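Local structure of major pepsin inhibitor 3 (Ascaris suum, 1F32) at residues N18-A23 / P63-P68; L25-L30 / Q69-F74; L82-F87 / K99-V104. The protein inhibits the aspartic protease pepsin, serving the parasitic roundworm Ascaris as a secreted proteinase inhibitor. All coordinates share one frame; numbering follows the deposited sequence.

Interaction 1: residues N18-A23 / P63-P68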
# COMPACT_ATOMS: atom_id res chain seq x y z
N ASN A 18 -8.09 -15.34 -0.75
CA ASN A 18 -7.56 -15.00 -2.08
C ASN A 18 -7.15 -13.55 -2.23
O ASN A 18 -6.55 -13.18 -3.24
CB ASN A 18 -8.57 -15.31 -3.19
CG ASN A 18 -8.83 -16.79 -3.37
OD1 ASN A 18 -9.66 -17.20 -4.19
ND2 ASN A 18 -8.13 -17.60 -2.60
N GLN A 19 -7.50 -12.72 -1.25
CA GLN A 19 -7.17 -11.31 -1.32
C GLN A 19 -5.78 -11.01 -0.80
O GLN A 19 -5.49 -11.27 0.38
CB GLN A 19 -8.18 -10.48 -0.52
CG GLN A 19 -7.96 -8.99 -0.59
CD GLN A 19 -8.25 -8.43 -1.96
OE1 GLN A 19 -9.37 -8.53 -2.46
NE2 GLN A 19 -7.24 -7.84 -2.59
N VAL A 20 -4.92 -10.48 -1.66
CA VAL A 20 -3.59 -10.10 -1.23
C VAL A 20 -3.68 -8.71 -0.60
O VAL A 20 -4.25 -7.78 -1.17
CB VAL A 20 -2.58 -10.01 -2.41
CG1 VAL A 20 -1.19 -9.70 -1.87
CG2 VAL A 20 -2.57 -11.33 -3.21
N PHE A 21 -3.15 -8.59 0.61
CA PHE A 21 -3.13 -7.32 1.32
C PHE A 21 -1.70 -6.85 1.47
O PHE A 21 -0.82 -7.61 1.88
CB PHE A 21 -3.75 -7.48 2.71
CG PHE A 21 -5.24 -7.56 2.69
CD1 PHE A 21 -6.01 -6.40 2.63
CD2 PHE A 21 -5.88 -8.79 2.76
CE1 PHE A 21 -7.40 -6.47 2.62
CE2 PHE A 21 -7.26 -8.87 2.76
CZ PHE A 21 -8.03 -7.71 2.69
N VAL A 22 -1.46 -5.60 1.10
CA VAL A 22 -0.14 -4.99 1.25
C VAL A 22 -0.39 -3.69 2.03
O VAL A 22 -1.23 -2.87 1.64
CB VAL A 22 0.47 -4.66 -0.11
CG1 VAL A 22 1.85 -4.05 0.06
CG2 VAL A 22 0.54 -5.94 -0.94
N ALA A 23 0.32 -3.53 3.15
CA ALA A 23 0.15 -2.35 3.99
C ALA A 23 -1.32 -2.24 4.35
O ALA A 23 -1.87 -1.14 4.46
CB ALA A 23 0.61 -1.10 3.24
N PRO A 63 5.80 -13.62 -2.38
CA PRO A 63 5.71 -13.92 -3.81
C PRO A 63 5.61 -12.62 -4.62
O PRO A 63 5.33 -11.54 -4.08
CB PRO A 63 4.45 -14.77 -3.92
CG PRO A 63 4.32 -15.40 -2.52
CD PRO A 63 4.65 -14.19 -1.66
N PRO A 64 5.81 -12.71 -5.94
CA PRO A 64 5.72 -11.47 -6.71
C PRO A 64 4.38 -10.74 -6.65
O PRO A 64 4.32 -9.55 -6.96
CB PRO A 64 6.11 -11.90 -8.13
CG PRO A 64 6.19 -13.40 -8.10
CD PRO A 64 6.45 -13.80 -6.70
N PHE A 65 3.33 -11.43 -6.23
CA PHE A 65 2.03 -10.78 -6.19
C PHE A 65 1.87 -9.82 -5.03
O PHE A 65 0.82 -9.18 -4.88
CB PHE A 65 0.88 -11.81 -6.22
CG PHE A 65 0.97 -12.91 -5.19
CD1 PHE A 65 0.90 -12.63 -3.82
CD2 PHE A 65 1.03 -14.25 -5.61
CE1 PHE A 65 0.89 -13.69 -2.88
CE2 PHE A 65 1.02 -15.29 -4.68
CZ PHE A 65 0.95 -15.01 -3.32
N CYS A 66 2.90 -9.73 -4.19
CA CYS A 66 2.90 -8.76 -3.10
C CYS A 66 3.29 -7.41 -3.69
O CYS A 66 3.33 -6.40 -2.98
CB CYS A 66 3.90 -9.16 -2.03
SG CYS A 66 3.29 -10.53 -1.04
N GLY A 67 3.60 -7.41 -4.99
CA GLY A 67 3.97 -6.17 -5.65
C GLY A 67 5.43 -5.77 -5.50
O GLY A 67 6.18 -6.40 -4.77
N PRO A 68 5.85 -4.70 -6.19
CA PRO A 68 7.24 -4.23 -6.10
C PRO A 68 7.64 -4.02 -4.64
O PRO A 68 6.96 -3.30 -3.91
CB PRO A 68 7.21 -2.93 -6.91
CG PRO A 68 6.16 -3.21 -7.95
CD PRO A 68 5.07 -3.86 -7.12
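The backbones of strand 19-22 and the short 3-10 turn 64-66 come nearest at Val-22 and Cys-66, whose CA atoms lie 6.5 Å apart, and no hydrogen bond passes between the two segments. From the strand the contact is made by the side chains of Val-20 and Val-22, alternate residues that project from the same face and meet both the Phe-65 ring and main-chain carbonyls of the turn. Val-20 meets Phe-65 with both branches. Its CG2 methyl approaches the rim carbon CD1 of Phe-65 at 3.8 Å, slanting in toward the ring, while CG1, held anti to the backbone N (chi1 -176°), packs 3.7 Å from the carbonyl O of Phe-65. Val-22 comes nearest with CG2, the methyl beside the backbone N, 3.5 Å from the carbonyl O of Cys-66. Compact, beta-branched valine suits this place, because it favours an extended backbone and presents two methyls to a closely placed main chain. The strand is the central one of a three-stranded antiparallel sheet, and its neighbour 13-16 supplies Cys-13, which is disulfide-bonded to Cys-66. The turn is thus covalently fixed over the sheet face, and helix 35-52 contributes Val-37 and Phe-41 to the same apolar layer. Within the turn, Cys-66 N bonds to Pro-63 O at 3.0 Å and Gly-67 N to Pro-64 O at the same length. Phe-65 has its CG lodged between backbone N and carbonyl carbon (chi1 52°), which turns a side chain whose first bond does not aim at the strand so that the ring comes up to Val-20. One face of its ring is lined by Pro-63 CB, 3.5 Å above the plane and displaced toward the rim. Gly-67 then leaves the turn with a positive phi of 83°, in a conformation that calls for glycine.

Interaction 2: residues L25-L30 / Q69-F74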
# COMPACT_ATOMS: atom_id res chain seq x y z
N LEU A 25 -3.83 -2.83 2.58
CA LEU A 25 -4.67 -2.43 1.46
C LEU A 25 -4.86 -3.62 0.50
O LEU A 25 -3.93 -4.40 0.28
CB LEU A 25 -4.03 -1.23 0.74
CG LEU A 25 -3.92 0.01 1.64
CD1 LEU A 25 -3.22 1.12 0.89
CD2 LEU A 25 -5.32 0.46 2.05
N PRO A 26 -6.07 -3.77 -0.08
CA PRO A 26 -6.36 -4.88 -1.01
C PRO A 26 -5.69 -4.65 -2.36
O PRO A 26 -6.27 -4.10 -3.29
CB PRO A 26 -7.88 -4.86 -1.08
CG PRO A 26 -8.21 -3.41 -0.91
CD PRO A 26 -7.29 -2.99 0.20
N TRP A 27 -4.45 -5.12 -2.45
CA TRP A 27 -3.61 -4.96 -3.62
C TRP A 27 -4.09 -5.68 -4.88
O TRP A 27 -4.26 -5.07 -5.94
CB TRP A 27 -2.19 -5.40 -3.26
CG TRP A 27 -1.19 -5.12 -4.29
CD1 TRP A 27 -0.51 -6.03 -5.04
CD2 TRP A 27 -0.77 -3.84 -4.72
NE1 TRP A 27 0.32 -5.38 -5.93
CE2 TRP A 27 0.17 -4.03 -5.75
CE3 TRP A 27 -1.10 -2.52 -4.34
CZ2 TRP A 27 0.79 -2.96 -6.41
CZ3 TRP A 27 -0.49 -1.47 -5.00
CH2 TRP A 27 0.45 -1.69 -6.02
N THR A 28 -4.26 -7.00 -4.78
CA THR A 28 -4.70 -7.79 -5.91
C THR A 28 -5.32 -9.07 -5.37
O THR A 28 -5.16 -9.41 -4.19
CB THR A 28 -3.52 -8.14 -6.85
OG1 THR A 28 -4.03 -8.64 -8.09
CG2 THR A 28 -2.65 -9.21 -6.23
N MET A 29 -6.06 -9.78 -6.23
CA MET A 29 -6.69 -11.02 -5.79
C MET A 29 -6.16 -12.17 -6.64
O MET A 29 -6.02 -12.06 -7.85
CB MET A 29 -8.21 -10.89 -5.92
CG MET A 29 -8.98 -11.85 -5.05
SD MET A 29 -10.76 -11.62 -5.22
CE MET A 29 -11.17 -13.05 -5.87
N LEU A 30 -5.87 -13.28 -5.97
CA LEU A 30 -5.33 -14.47 -6.62
C LEU A 30 -6.39 -15.33 -7.30
O LEU A 30 -7.52 -15.45 -6.80
CB LEU A 30 -4.58 -15.30 -5.59
CG LEU A 30 -3.50 -14.53 -4.82
CD1 LEU A 30 -2.76 -15.49 -3.92
CD2 LEU A 30 -2.55 -13.84 -5.79
N GLN A 69 8.73 -4.64 -4.21
CA GLN A 69 9.14 -4.50 -2.81
C GLN A 69 9.67 -3.12 -2.42
O GLN A 69 9.89 -2.85 -1.25
CB GLN A 69 10.15 -5.59 -2.46
CG GLN A 69 9.57 -7.01 -2.56
CD GLN A 69 8.38 -7.23 -1.62
OE1 GLN A 69 8.55 -7.33 -0.40
NE2 GLN A 69 7.18 -7.29 -2.18
N ASP A 70 9.84 -2.24 -3.40
CA ASP A 70 10.32 -0.90 -3.10
C ASP A 70 9.31 0.18 -3.50
O ASP A 70 9.67 1.34 -3.62
CB ASP A 70 11.64 -0.66 -3.82
CG ASP A 70 11.51 -0.76 -5.33
OD1 ASP A 70 10.46 -1.24 -5.82
OD2 ASP A 70 12.47 -0.37 -6.03
N MET A 71 8.06 -0.20 -3.71
CA MET A 71 7.10 0.82 -4.11
C MET A 71 6.87 1.81 -2.98
O MET A 71 7.18 1.52 -1.82
CB MET A 71 5.79 0.19 -4.58
CG MET A 71 4.98 -0.52 -3.54
SD MET A 71 3.49 -1.15 -4.35
CE MET A 71 3.11 -2.49 -3.28
N LYS A 72 6.36 2.99 -3.33
CA LYS A 72 6.11 4.04 -2.36
C LYS A 72 4.64 4.14 -1.96
O LYS A 72 3.74 3.78 -2.71
CB LYS A 72 6.56 5.39 -2.93
CG LYS A 72 8.03 5.46 -3.30
CD LYS A 72 8.43 6.91 -3.62
CE LYS A 72 9.86 7.01 -4.14
NZ LYS A 72 10.00 6.38 -5.49
N MET A 73 4.42 4.63 -0.75
CA MET A 73 3.06 4.80 -0.25
C MET A 73 2.96 6.23 0.24
O MET A 73 3.91 6.77 0.82
CB MET A 73 2.80 3.81 0.89
CG MET A 73 1.42 3.93 1.53
SD MET A 73 1.20 2.54 2.64
CE MET A 73 -0.50 2.69 3.03
N PHE A 74 1.80 6.84 -0.00
CA PHE A 74 1.53 8.20 0.43
C PHE A 74 0.16 8.16 1.10
O PHE A 74 -0.81 7.67 0.52
CB PHE A 74 1.49 9.16 -0.77
CG PHE A 74 2.81 9.28 -1.51
CD1 PHE A 74 3.89 9.94 -0.94
CD2 PHE A 74 2.93 8.77 -2.80
CE1 PHE A 74 5.10 10.09 -1.65
CE2 PHE A 74 4.12 8.91 -3.52
CZ PHE A 74 5.21 9.58 -2.94
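A Met-aromatic contact between Met-71 and Trp-27 helps to join the two antiparallel sheets of the inhibitor. It links strand 25-29, at the border of the three-stranded sheet, with the residues leading into strand 72-76 of the five-stranded one. The main chains stay well apart, 12.2 Å between the CA atoms of Trp-27 and Met-71, so long side chains must span the interval. Met-71 does so with its chain extended beyond CG, and its terminal methyl settles over one face of the indole. CE stands 3.9 Å from the centroid of the six-membered ring of Trp-27, only 11° off the normal, a CH-pi contact. The sulfur lies more obliquely, SD coming 3.5 Å from Trp-27 CH2. Methionine suits the place because its unbranched chain ends in a polarisable sulfur and a slim methyl that can lie along an aromatic surface. Trp-27, with CG anti to the backbone N (chi1 -172°), reaches out from its strand to meet it; the same side chain also takes part in a cation-pi contact with Lys-85. Just before it, Pro-26 is the centre of an inverse gamma turn, closed by a weak bond from Trp-27 N to Leu-25 O. A second bridge is purely apolar: Leu-25 and the extended Met-73 point at each other tip to tip, with CD1 of Leu-25 3.8 Å from CE of Met-73.

Interaction 3: residues L82-F87 / K99-V104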
# COMPACT_ATOMS: atom_id res chain seq x y z
N LEU A 82 -0.67 3.66 -2.99
CA LEU A 82 0.34 2.63 -2.76
C LEU A 82 0.76 2.23 -4.16
O LEU A 82 -0.08 1.82 -4.98
CB LEU A 82 -0.26 1.44 -2.01
CG LEU A 82 0.70 0.27 -1.77
CD1 LEU A 82 1.78 0.67 -0.80
CD2 LEU A 82 -0.10 -0.92 -1.22
N GLY A 83 2.05 2.35 -4.44
CA GLY A 83 2.54 2.03 -5.76
C GLY A 83 1.86 3.06 -6.64
O GLY A 83 1.91 4.26 -6.37
N ASN A 84 1.22 2.61 -7.69
CA ASN A 84 0.55 3.59 -8.52
C ASN A 84 -0.93 3.28 -8.50
O ASN A 84 -1.60 3.34 -9.52
CB ASN A 84 1.13 3.57 -9.93
CG ASN A 84 2.61 3.96 -9.96
OD1 ASN A 84 3.00 4.96 -9.35
ND2 ASN A 84 3.42 3.17 -10.65
N LYS A 85 -1.43 2.93 -7.31
CA LYS A 85 -2.85 2.60 -7.13
C LYS A 85 -3.47 3.45 -6.03
O LYS A 85 -2.84 3.71 -5.01
CB LYS A 85 -3.00 1.11 -6.81
CG LYS A 85 -2.51 0.17 -7.93
CD LYS A 85 -2.76 -1.30 -7.57
CE LYS A 85 -2.15 -2.29 -8.57
NZ LYS A 85 -2.55 -3.74 -8.27
N LEU A 86 -4.71 3.88 -6.24
CA LEU A 86 -5.44 4.72 -5.30
C LEU A 86 -6.46 3.93 -4.48
O LEU A 86 -7.19 3.10 -5.03
CB LEU A 86 -6.18 5.84 -6.07
CG LEU A 86 -7.24 6.63 -5.29
CD1 LEU A 86 -6.56 7.42 -4.19
CD2 LEU A 86 -8.01 7.58 -6.23
N PHE A 87 -6.49 4.20 -3.18
CA PHE A 87 -7.42 3.54 -2.25
C PHE A 87 -8.15 4.56 -1.38
O PHE A 87 -7.52 5.45 -0.80
CB PHE A 87 -6.67 2.59 -1.32
CG PHE A 87 -5.89 1.52 -2.02
CD1 PHE A 87 -4.63 1.79 -2.58
CD2 PHE A 87 -6.43 0.25 -2.17
CE1 PHE A 87 -3.94 0.81 -3.28
CE2 PHE A 87 -5.74 -0.75 -2.87
CZ PHE A 87 -4.50 -0.48 -3.43
N LYS A 99 -2.42 13.08 -14.15
CA LYS A 99 -2.99 14.19 -13.39
C LYS A 99 -2.92 13.89 -11.90
O LYS A 99 -2.66 14.79 -11.09
CB LYS A 99 -4.44 14.46 -13.81
CG LYS A 99 -4.58 15.34 -15.05
CD LYS A 99 -6.01 15.35 -15.57
CE LYS A 99 -6.12 16.18 -16.85
NZ LYS A 99 -7.46 16.05 -17.53
N ASP A 100 -3.18 12.63 -11.53
CA ASP A 100 -3.13 12.22 -10.12
C ASP A 100 -1.72 12.39 -9.57
O ASP A 100 -1.54 12.89 -8.46
CB ASP A 100 -3.54 10.75 -9.94
CG ASP A 100 -5.00 10.49 -10.31
OD1 ASP A 100 -5.85 11.40 -10.18
OD2 ASP A 100 -5.29 9.34 -10.72
N HIS A 101 -0.72 11.98 -10.33
CA HIS A 101 0.66 12.10 -9.88
C HIS A 101 0.99 13.57 -9.68
O HIS A 101 1.73 13.94 -8.77
CB HIS A 101 1.62 11.47 -10.89
CG HIS A 101 1.64 9.97 -10.85
ND1 HIS A 101 1.14 9.19 -11.88
CD2 HIS A 101 2.09 9.11 -9.91
CE1 HIS A 101 1.29 7.92 -11.56
NE2 HIS A 101 1.87 7.84 -10.38
N ALA A 102 0.44 14.42 -10.55
CA ALA A 102 0.67 15.85 -10.47
C ALA A 102 0.10 16.38 -9.16
O ALA A 102 0.70 17.23 -8.51
CB ALA A 102 0.03 16.55 -11.65
N GLU A 103 -1.06 15.86 -8.75
CA GLU A 103 -1.65 16.33 -7.51
C GLU A 103 -0.82 15.90 -6.31
O GLU A 103 -0.75 16.63 -5.32
CB GLU A 103 -3.07 15.80 -7.35
CG GLU A 103 -4.08 16.48 -8.23
CD GLU A 103 -5.46 16.40 -7.63
OE1 GLU A 103 -5.77 17.23 -6.75
OE2 GLU A 103 -6.22 15.50 -8.03
N VAL A 104 -0.21 14.72 -6.41
CA VAL A 104 0.62 14.21 -5.32
C VAL A 104 1.82 15.14 -5.13
O VAL A 104 2.13 15.52 -4.01
CB VAL A 104 1.15 12.78 -5.61
CG1 VAL A 104 2.18 12.38 -4.56
CG2 VAL A 104 -0.02 11.79 -5.60
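Asn-84 and His-101 make the polar contact between the hairpin turn that precedes strand 85-88 and the first turns of helix 98-116. The chi1 of -76° at His-101 swings its ring off the helix toward the turn, and the two side chains cross nearly at a right angle. The amide of Asn-84 sits at the edge of the imidazole: its CG lies in the ring plane, 4.0 Å from His-101 NE2, while the amide and ring planes stand 78° apart. Contact is therefore edge-on, without stacking.

Backbone hydrogen bonds hold the two partners in place. Leu-82 N bonds to Lys-85 O at 3.0 Å and Lys-85 N to Leu-82 O at 2.9 Å, closing a two-residue beta hairpin turn. Gly-83 suits its first corner, where phi is positive. On the other side, Glu-103 N bonds to Lys-99 O in the regular helical pattern.

Charged and apolar partners lie close by. Asp-100 forms a salt bridge with Arg-94 and accepts a bond from Thr-97 N, just ahead of the helix. Leu-86 and Asp-100 both pack on Phe-145, and His-101 on Leu-96.

An amide carries both a carbonyl and an NH2 group, and a neutral imidazole has one nitrogen that donates a hydrogen bond and one that accepts. The pair is thus chemically compatible at this exposed edge, where water probably competes for the same groups.

How the interactions relate
Following the chain from its N terminus, strand 19-22 opens interaction 1 and strand 25-29, its partner in the three-stranded sheet, opens interaction 2. The chain then runs through helix 35-52 and helix 57-60 before segment 63-68 closes the first contact and 69-74 closes the second, so the two loops cross. Together they tie the smaller sheet to the returning chain and to strand 72-76 of the larger sheet. Interaction 3 follows in series: a short loop containing strand 91-95 brings helix 98-116 back beside segment 82-87. That segment is joined to interaction 2 through the Lys-72 O to Gly-83 N and Trp-27 O to Lys-85 NZ pairs, both probable hydrogen bonds.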